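Local atomic coordinates of cellulose binding domain-containing protein (Clostridium clariflavum, PDB entry 4B96), a protein that probably binds cellulose, through a calcium-containing family 3b carbohydrate-binding module that forms the C-terminal part of a membrane-anchored biomass-sensing protein. Residues A[102-107]-A[128-133]; A[10-15]-A[22-27]; A[136-139]-A[144-147]. All blocks are in the same frame, centred on the assembly; numbering follows the deposited sequence.

Contact 1: residues A[102-107]-A[128-133]; sequences WVFGAI and STFSYW
Phe130 meets Trp102 and Phe104 in an aromatic cluster on the surface of a beta-sandwich, the fold of family 3 carbohydrate-binding modules. The two ring-bearing residues of 102-107 lie on strand 100-109, whereas Phe130 comes from the loop just ahead of strand 131-132. Strands 20-29 and 5-9 run between them in the sheet, and the CA atoms of Trp102 and Phe130 are 10.4 Å apart, so the rings alone bridge the gap. CB of Phe130 points toward strand 100-109, and chi2 (87°) decides which way the ring faces look. One of those faces is met by the edge of the Trp102 six-membered ring in a T-shaped pair, planes 76° apart and centroids 5.4 Å apart. CZ3 is the atom that reaches that face, 3.9 Å from CD1 of Phe130. Phe104 is placed differently: with chi2 at -6° its ring plane nearly contains the CA-CB bond, and the ring lies almost parallel to that of Phe130, offset so that little of one covers the other, centroids 5.3 Å apart. Phe59 on strand 53-60 also meets the Phe104 ring, while Lys8, Asp24 and Val26 touch Phe130. Within 102-107, CE1 of Phe104 sits in the plane of the indole at its edge. The same CE1 makes the tightest contact with the loop, 3.3 Å from CZ of Phe130.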
loop_
_atom_site.group_PDB
_atom_site.type_symbol
_atom_site.label_atom_id
_atom_site.label_comp_id
_atom_site.label_asym_id
_atom_site.label_seq_id
_atom_site.Cartn_x
_atom_site.Cartn_y
_atom_site.Cartn_z
ATOM N N TRP A 102 -8.785 4.046 -17.859
ATOM C CA TRP A 102 -8.982 5.413 -17.332
ATOM C C TRP A 102 -10.423 5.523 -16.899
ATOM O O TRP A 102 -11.317 5.216 -17.680
ATOM C CB TRP A 102 -8.688 6.494 -18.418
ATOM C CG TRP A 102 -7.217 6.490 -18.898
ATOM C CD1 TRP A 102 -6.598 5.492 -19.567
ATOM C CD2 TRP A 102 -6.214 7.511 -18.701
ATOM N NE1 TRP A 102 -5.297 5.820 -19.833
ATOM C CE2 TRP A 102 -5.028 7.055 -19.314
ATOM C CE3 TRP A 102 -6.208 8.781 -18.081
ATOM C CZ2 TRP A 102 -3.804 7.818 -19.310
ATOM C CZ3 TRP A 102 -4.984 9.555 -18.091
ATOM C CH2 TRP A 102 -3.811 9.055 -18.689
ATOM N N VAL A 103 -10.658 5.972 -15.664
ATOM C CA VAL A 103 -12.006 6.065 -15.163
ATOM C C VAL A 103 -12.215 7.384 -14.434
ATOM O O VAL A 103 -11.618 7.580 -13.367
ATOM C CB VAL A 103 -12.355 4.881 -14.200
ATOM C CG1 VAL A 103 -13.884 4.742 -14.108
ATOM C CG2 VAL A 103 -11.728 3.545 -14.685
ATOM N N PHE A 104 -12.969 8.325 -15.033
ATOM C CA PHE A 104 -13.130 9.656 -14.427
ATOM C C PHE A 104 -14.578 9.847 -13.982
ATOM O O PHE A 104 -15.502 9.400 -14.648
ATOM C CB PHE A 104 -12.889 10.815 -15.409
ATOM C CG PHE A 104 -11.544 10.786 -16.066
ATOM C CD1 PHE A 104 -10.584 9.867 -15.694
ATOM C CD2 PHE A 104 -11.244 11.682 -17.065
ATOM C CE1 PHE A 104 -9.329 9.846 -16.326
ATOM C CE2 PHE A 104 -9.997 11.640 -17.690
ATOM C CZ PHE A 104 -9.066 10.711 -17.332
ATOM N N GLY A 105 -14.778 10.530 -12.867
ATOM C CA GLY A 105 -16.143 10.869 -12.485
ATOM C C GLY A 105 -16.152 11.590 -11.165
ATOM O O GLY A 105 -15.102 11.963 -10.641
ATOM N N ALA A 106 -17.355 11.783 -10.634
ATOM C CA ALA A 106 -17.540 12.599 -9.462
ATOM C C ALA A 106 -18.543 11.943 -8.513
ATOM O O ALA A 106 -19.371 11.089 -8.925
ATOM C CB ALA A 106 -18.066 14.007 -9.905
ATOM N N ILE A 107 -18.510 12.366 -7.247
ATOM C CA ILE A 107 -19.708 12.242 -6.409
ATOM C C ILE A 107 -20.145 13.643 -5.912
ATOM O O ILE A 107 -19.302 14.537 -5.753
ATOM C CB ILE A 107 -19.445 11.346 -5.163
ATOM C CG1 ILE A 107 -18.225 11.844 -4.376
ATOM C CG2 ILE A 107 -19.337 9.881 -5.586
ATOM C CD1 ILE A 107 -17.994 11.095 -3.029
ATOM N N SER A 128 -0.510 18.282 -10.469
ATOM C CA SER A 128 -1.153 18.916 -11.605
ATOM C C SER A 128 -1.599 17.907 -12.656
ATOM O O SER A 128 -2.159 18.307 -13.684
ATOM C CB SER A 128 -0.245 19.965 -12.222
ATOM O OG SER A 128 0.894 19.322 -12.767
ATOM N N THR A 129 -1.346 16.621 -12.391
ATOM C CA THR A 129 -1.826 15.564 -13.262
ATOM C C THR A 129 -1.870 14.255 -12.502
ATOM O O THR A 129 -1.658 14.244 -11.289
ATOM C CB THR A 129 -0.948 15.383 -14.480
ATOM O OG1 THR A 129 -1.635 14.511 -15.440
ATOM C CG2 THR A 129 0.464 14.854 -13.991
ATOM N N PHE A 130 -2.181 13.166 -13.205
ATOM C CA PHE A 130 -2.411 11.866 -12.536
ATOM C C PHE A 130 -1.075 11.403 -11.931
ATOM O O PHE A 130 -0.049 11.468 -12.617
ATOM C CB PHE A 130 -2.902 10.833 -13.567
ATOM C CG PHE A 130 -4.334 10.989 -13.895
ATOM C CD1 PHE A 130 -4.725 11.845 -14.883
ATOM C CD2 PHE A 130 -5.296 10.321 -13.143
ATOM C CE1 PHE A 130 -6.089 12.044 -15.183
ATOM C CE2 PHE A 130 -6.679 10.493 -13.434
ATOM C CZ PHE A 130 -7.059 11.369 -14.452
ATOM N N SER A 131 -1.086 10.946 -10.673
ATOM C CA SER A 131 0.144 10.571 -9.990
ATOM C C SER A 131 -0.165 9.301 -9.257
ATOM O O SER A 131 -1.304 9.134 -8.830
ATOM C CB SER A 131 0.446 11.627 -8.904
ATOM O OG SER A 131 0.610 12.870 -9.508
ATOM N N TYR A 132 0.817 8.420 -9.064
ATOM C CA TYR A 132 0.581 7.238 -8.174
ATOM C C TYR A 132 0.071 7.709 -6.821
ATOM O O TYR A 132 0.592 8.669 -6.261
ATOM C CB TYR A 132 1.883 6.458 -7.961
ATOM C CG TYR A 132 2.300 5.789 -9.276
ATOM C CD1 TYR A 132 1.421 4.868 -9.897
ATOM C CD2 TYR A 132 3.498 6.121 -9.916
ATOM C CE1 TYR A 132 1.770 4.267 -11.109
ATOM C CE2 TYR A 132 3.867 5.506 -11.147
ATOM C CZ TYR A 132 2.982 4.583 -11.720
ATOM O OH TYR A 132 3.278 4.005 -12.955
ATOM N N TRP A 133 -0.954 7.073 -6.305
ATOM C CA TRP A 133 -1.552 7.635 -5.125
ATOM C C TRP A 133 -1.898 6.467 -4.234
ATOM O O TRP A 133 -2.777 5.663 -4.573
ATOM C CB TRP A 133 -2.854 8.295 -5.549
ATOM C CG TRP A 133 -3.575 9.022 -4.405
ATOM C CD1 TRP A 133 -4.925 9.064 -4.224
ATOM C CD2 TRP A 133 -2.993 9.857 -3.361
ATOM N NE1 TRP A 133 -5.236 9.865 -3.135
ATOM C CE2 TRP A 133 -4.067 10.349 -2.583
ATOM C CE3 TRP A 133 -1.670 10.186 -2.981
ATOM C CZ2 TRP A 133 -3.868 11.183 -1.460
ATOM C CZ3 TRP A 133 -1.458 11.013 -1.868
ATOM C CH2 TRP A 133 -2.558 11.493 -1.105
#

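Contact 2: residues A[10-15]-A[22-27]; sequences YNEQQS and RWDFVI
Glu12 bends sharply at chi2 (83°) and Arg22 at chi2 and chi3 (-74° and -60°), and the two chains fold over each other until carboxylate and guanidinium lie stacked, nearly parallel. OE1 of Glu12 hangs over the centre of the Arg22 guanidinium, 3.2 Å above its plane. The salt bridge is therefore one of charge alone, as no N-H points at that oxygen. NE and NH2 turn to Asp24 instead: NE of Arg22 gives a hydrogen bond to OD1 of Asp24 (3.2 Å), and NH2 a weak one to OD2 within a salt bridge. OE2 of Glu12 lies only 2.6 Å from OD2 of Asp24, so one of the two acids is probably protonated. A water in the guanidinium plane accepts from NH1 of Arg22 and from NE2 of Gln13, bridging the two segments. Nearby, OD1 of Asn11 accepts from the backbone N of Gln13 at 3.2 Å, closing an Asx turn, and takes a weak bond from Arg22 N. Tyr10 N bonds to Asp24 O at 3.2 Å. The 10-15 loop, leaving strand 5-9, is thus clasped to neighbouring strand 20-29, whose other side is flanked by strand 100-109; there Gly105 N also holds OD1 of Asp24.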
loop_
_atom_site.group_PDB
_atom_site.type_symbol
_atom_site.label_atom_id
_atom_site.label_comp_id
_atom_site.label_asym_id
_atom_site.label_seq_id
_atom_site.Cartn_x
_atom_site.Cartn_y
_atom_site.Cartn_z
ATOM N N TYR A 10 -6.115 11.741 -10.012
ATOM C CA TYR A 10 -5.992 13.171 -10.141
ATOM C C TYR A 10 -7.268 13.775 -9.674
ATOM O O TYR A 10 -8.351 13.337 -10.019
ATOM C CB TYR A 10 -5.721 13.615 -11.612
ATOM C CG TYR A 10 -5.660 15.133 -11.686
ATOM C CD1 TYR A 10 -4.809 15.845 -10.817
ATOM C CD2 TYR A 10 -6.475 15.867 -12.560
ATOM C CE1 TYR A 10 -4.745 17.216 -10.822
ATOM C CE2 TYR A 10 -6.404 17.267 -12.595
ATOM C CZ TYR A 10 -5.548 17.931 -11.710
ATOM O OH TYR A 10 -5.461 19.315 -11.692
ATOM N N ASN A 11 -7.207 14.793 -8.826
ATOM C CA ASN A 11 -8.439 15.459 -8.364
ATOM C C ASN A 11 -8.521 16.909 -8.859
ATOM O O ASN A 11 -7.808 17.805 -8.364
ATOM C CB ASN A 11 -8.519 15.449 -6.825
ATOM C CG ASN A 11 -9.955 15.620 -6.287
ATOM O OD1 ASN A 11 -10.782 16.339 -6.889
ATOM N ND2 ASN A 11 -10.261 14.951 -5.126
ATOM N N GLU A 12 -9.419 17.146 -9.815
ATOM C CA GLU A 12 -9.556 18.423 -10.476
ATOM C C GLU A 12 -10.053 19.505 -9.541
ATOM O O GLU A 12 -9.896 20.676 -9.834
ATOM C CB GLU A 12 -10.566 18.298 -11.650
ATOM C CG GLU A 12 -10.053 17.442 -12.800
ATOM C CD GLU A 12 -10.240 15.928 -12.591
ATOM O OE1 GLU A 12 -10.815 15.499 -11.580
ATOM O OE2 GLU A 12 -9.814 15.147 -13.465
ATOM N N GLN A 13 -10.690 19.106 -8.436
ATOM C CA GLN A 13 -11.195 20.043 -7.432
ATOM C C GLN A 13 -10.278 20.083 -6.233
ATOM O O GLN A 13 -10.449 19.285 -5.280
ATOM C CB GLN A 13 -12.573 19.598 -6.895
ATOM C CG GLN A 13 -13.638 19.273 -7.948
ATOM C CD GLN A 13 -14.283 20.511 -8.508
ATOM O OE1 GLN A 13 -14.135 21.595 -7.948
ATOM N NE2 GLN A 13 -15.004 20.358 -9.619
ATOM N N GLN A 14 -9.338 21.017 -6.220
ATOM C CA GLN A 14 -8.386 21.026 -5.110
ATOM C C GLN A 14 -8.723 22.056 -4.027
ATOM O O GLN A 14 -7.982 22.203 -3.082
ATOM C CB GLN A 14 -6.955 21.160 -5.617
ATOM C CG GLN A 14 -6.467 19.820 -6.209
ATOM C CD GLN A 14 -5.028 19.850 -6.568
ATOM O OE1 GLN A 14 -4.267 20.699 -6.083
ATOM N NE2 GLN A 14 -4.614 18.909 -7.433
ATOM N N SER A 15 -9.827 22.781 -4.186
ATOM C CA SER A 15 -10.327 23.673 -3.103
ATOM C C SER A 15 -10.825 22.788 -1.954
ATOM O O SER A 15 -11.378 21.716 -2.198
ATOM C CB SER A 15 -11.511 24.478 -3.595
ATOM O OG SER A 15 -11.069 25.467 -4.499
ATOM N N ARG A 22 -13.819 14.651 -6.947
ATOM C CA ARG A 22 -13.426 13.890 -8.155
ATOM C C ARG A 22 -12.591 12.699 -7.773
ATOM O O ARG A 22 -11.518 12.850 -7.158
ATOM C CB ARG A 22 -12.688 14.792 -9.149
ATOM C CG ARG A 22 -13.624 15.899 -9.636
ATOM C CD ARG A 22 -14.676 15.316 -10.654
ATOM N NE ARG A 22 -14.059 14.725 -11.847
ATOM C CZ ARG A 22 -13.713 15.423 -12.913
ATOM N NH1 ARG A 22 -13.933 16.733 -12.941
ATOM N NH2 ARG A 22 -13.119 14.820 -13.945
ATOM N N TRP A 23 -13.095 11.509 -8.057
ATOM C CA TRP A 23 -12.347 10.307 -7.689
ATOM C C TRP A 23 -11.481 9.760 -8.840
ATOM O O TRP A 23 -10.958 8.638 -8.745
ATOM C CB TRP A 23 -13.316 9.263 -7.174
ATOM C CG TRP A 23 -14.608 9.125 -8.036
ATOM C CD1 TRP A 23 -15.860 9.707 -7.799
ATOM C CD2 TRP A 23 -14.732 8.375 -9.247
ATOM N NE1 TRP A 23 -16.746 9.307 -8.792
ATOM C CE2 TRP A 23 -16.068 8.515 -9.700
ATOM C CE3 TRP A 23 -13.833 7.589 -9.997
ATOM C CZ2 TRP A 23 -16.522 7.896 -10.874
ATOM C CZ3 TRP A 23 -14.276 6.968 -11.154
ATOM C CH2 TRP A 23 -15.629 7.129 -11.589
ATOM N N ASP A 24 -11.343 10.524 -9.928
ATOM C CA ASP A 24 -10.707 10.008 -11.172
ATOM C C ASP A 24 -9.442 9.180 -10.942
ATOM O O ASP A 24 -8.469 9.647 -10.261
ATOM C CB ASP A 24 -10.206 11.144 -12.040
ATOM C CG ASP A 24 -11.334 12.080 -12.492
ATOM O OD1 ASP A 24 -12.462 12.006 -11.918
ATOM O OD2 ASP A 24 -11.053 12.876 -13.406
ATOM N N PHE A 25 -9.388 8.027 -11.580
ATOM C CA PHE A 25 -8.213 7.180 -11.448
ATOM C C PHE A 25 -7.857 6.489 -12.747
ATOM O O PHE A 25 -8.687 6.402 -13.686
ATOM C CB PHE A 25 -8.386 6.157 -10.328
ATOM C CG PHE A 25 -9.556 5.216 -10.515
ATOM C CD1 PHE A 25 -9.392 4.015 -11.222
ATOM C CD2 PHE A 25 -10.797 5.482 -9.885
ATOM C CE1 PHE A 25 -10.454 3.117 -11.378
ATOM C CE2 PHE A 25 -11.867 4.574 -10.006
ATOM C CZ PHE A 25 -11.704 3.406 -10.799
ATOM N N VAL A 26 -6.607 6.033 -12.786
ATOM C CA VAL A 26 -6.126 5.189 -13.864
ATOM C C VAL A 26 -5.571 3.924 -13.220
ATOM O O VAL A 26 -4.745 3.979 -12.317
ATOM C CB VAL A 26 -4.975 5.873 -14.638
ATOM C CG1 VAL A 26 -4.472 4.953 -15.792
ATOM C CG2 VAL A 26 -5.444 7.229 -15.179
ATOM N N ILE A 27 -6.073 2.773 -13.624
ATOM C CA ILE A 27 -5.458 1.535 -13.168
ATOM C C ILE A 27 -4.559 1.117 -14.282
ATOM O O ILE A 27 -5.026 0.939 -15.410
ATOM C CB ILE A 27 -6.452 0.404 -13.022
ATOM C CG1 ILE A 27 -7.530 0.730 -11.999
ATOM C CG2 ILE A 27 -5.722 -0.931 -12.668
ATOM C CD1 ILE A 27 -8.576 -0.318 -11.976
HETATM O O HOH W 1 -15.758 18.706 -11.402
#

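Contact 3: residues A[136-139]-A[144-147]; sequences MTVY and LVWG
The Tyr139 ring carries CD1 of Leu144 over one face in a CH-pi contact, 4.1 Å from its centroid. Arg43 adds a cation-pi contact to the same ring, and the hydroxyl bonds to Glu149. With chi1 at 173° and chi2 at 60°, Leu144 brings CD1 across the hairpin, over the ring and against CB of Thr137. The indole of Trp146 instead receives a carbonyl at its edge: Met136 O lies near the ring plane, 3.2 Å from CD1 of Trp146, while NE1 donates to Trp133 O. Met136 O is buried and lacks a hydrogen-bond partner; besides the indole edge it meets the CA-H of Gly147, with Gly147 CA 3.5 Å from Met136 O. Val138 packs its CB and CG2 against CB of Trp146, and its CG1 touches CG2 of Val145. In the backbone, Val138 N donates to Trp146 O (3.0 Å), and Val138 O accepts a nearly straight bond from Val145 N (2.7 Å) plus a weak one from Trp146 N. Leu144 also packs on Leu144 of the second subunit. Two consecutive residues, Val145 and Trp146, opposite the single Val138 make a classic beta bulge, set in the hairpin of strands 136-140 and 143-146 that ends one sheet of the sandwich.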
loop_
_atom_site.group_PDB
_atom_site.type_symbol
_atom_site.label_atom_id
_atom_site.label_comp_id
_atom_site.label_asym_id
_atom_site.label_seq_id
_atom_site.Cartn_x
_atom_site.Cartn_y
_atom_site.Cartn_z
ATOM N N MET A 136 -5.806 5.772 -2.180
ATOM C CA MET A 136 -6.987 5.069 -2.676
ATOM C C MET A 136 -6.635 3.595 -2.752
ATOM O O MET A 136 -5.472 3.277 -3.009
ATOM C CB MET A 136 -7.406 5.579 -4.088
ATOM C CG MET A 136 -8.026 6.996 -3.992
ATOM S SD MET A 136 -8.350 7.627 -5.652
ATOM C CE MET A 136 -9.568 6.497 -6.314
ATOM N N THR A 137 -7.610 2.700 -2.531
ATOM C CA THR A 137 -7.280 1.265 -2.540
ATOM C C THR A 137 -7.864 0.485 -3.728
ATOM O O THR A 137 -8.908 0.841 -4.269
ATOM C CB THR A 137 -7.736 0.585 -1.258
ATOM O OG1 THR A 137 -9.088 0.942 -0.968
ATOM C CG2 THR A 137 -6.827 1.078 -0.054
ATOM N N VAL A 138 -7.212 -0.627 -4.074
ATOM C CA VAL A 138 -7.720 -1.499 -5.136
ATOM C C VAL A 138 -7.741 -2.916 -4.579
ATOM O O VAL A 138 -6.790 -3.340 -3.879
ATOM C CB VAL A 138 -6.802 -1.466 -6.430
ATOM C CG1 VAL A 138 -7.492 -2.269 -7.542
ATOM C CG2 VAL A 138 -6.586 -0.039 -6.882
ATOM N N TYR A 139 -8.792 -3.645 -4.922
ATOM C CA TYR A 139 -8.956 -5.025 -4.525
ATOM C C TYR A 139 -9.203 -5.878 -5.751
ATOM O O TYR A 139 -9.946 -5.497 -6.647
ATOM C CB TYR A 139 -10.170 -5.224 -3.590
ATOM C CG TYR A 139 -10.076 -4.305 -2.409
ATOM C CD1 TYR A 139 -10.367 -2.947 -2.569
ATOM C CD2 TYR A 139 -9.615 -4.772 -1.147
ATOM C CE1 TYR A 139 -10.222 -2.056 -1.528
ATOM C CE2 TYR A 139 -9.496 -3.887 -0.046
ATOM C CZ TYR A 139 -9.808 -2.528 -0.256
ATOM O OH TYR A 139 -9.686 -1.564 0.739
ATOM N N LEU A 144 -6.575 -6.998 -0.973
ATOM C CA LEU A 144 -6.114 -5.616 -1.130
ATOM C C LEU A 144 -4.823 -5.666 -1.946
ATOM O O LEU A 144 -3.873 -6.344 -1.540
ATOM C CB LEU A 144 -5.809 -5.012 0.262
ATOM C CG LEU A 144 -5.158 -3.624 0.245
ATOM C CD1 LEU A 144 -6.049 -2.552 -0.473
ATOM C CD2 LEU A 144 -4.930 -3.215 1.740
ATOM N N VAL A 145 -4.784 -5.036 -3.122
ATOM C CA VAL A 145 -3.619 -5.171 -4.004
ATOM C C VAL A 145 -2.901 -3.844 -4.235
ATOM O O VAL A 145 -1.875 -3.816 -4.912
ATOM C CB VAL A 145 -3.953 -5.825 -5.372
ATOM C CG1 VAL A 145 -4.500 -7.221 -5.157
ATOM C CG2 VAL A 145 -4.957 -4.915 -6.169
ATOM N N TRP A 146 -3.423 -2.760 -3.647
ATOM C CA TRP A 146 -2.834 -1.448 -3.858
ATOM C C TRP A 146 -3.409 -0.529 -2.819
ATOM O O TRP A 146 -4.626 -0.539 -2.586
ATOM C CB TRP A 146 -3.229 -0.860 -5.254
ATOM C CG TRP A 146 -2.729 0.567 -5.382
ATOM C CD1 TRP A 146 -3.427 1.749 -5.016
ATOM C CD2 TRP A 146 -1.429 0.992 -5.795
ATOM N NE1 TRP A 146 -2.595 2.838 -5.183
ATOM C CE2 TRP A 146 -1.386 2.407 -5.667
ATOM C CE3 TRP A 146 -0.291 0.320 -6.302
ATOM C CZ2 TRP A 146 -0.259 3.156 -6.031
ATOM C CZ3 TRP A 146 0.857 1.070 -6.617
ATOM C CH2 TRP A 146 0.852 2.481 -6.507
ATOM N N GLY A 147 -2.551 0.278 -2.209
ATOM C CA GLY A 147 -3.034 1.372 -1.387
ATOM C C GLY A 147 -3.086 1.093 0.109
ATOM O O GLY A 147 -2.863 -0.041 0.548
#

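In the fold
Contacts 1 and 2 are nearly one region, their centres about 4 Å apart on adjacent strands of one sheet: Val103 N lies 2.8 Å from Phe25 O. Contact 3 belongs to the facing sheet, with its centre about 15 Å from that of contact 1 and about 16 Å from that of contact 2. The Trp133-Trp146 pair, O to NE1 2.9 Å, ties it to contact 1, and across the core CE of Met136 packs 3.5 Å from Trp23 O of contact 2. The calcium site of Lys47, Asn116, Asp119 and Asp120 lies nearer contact 2 than contact 3: the Asn11 side chain is about 11 Å from the ion, that of Met136 about 14 Å.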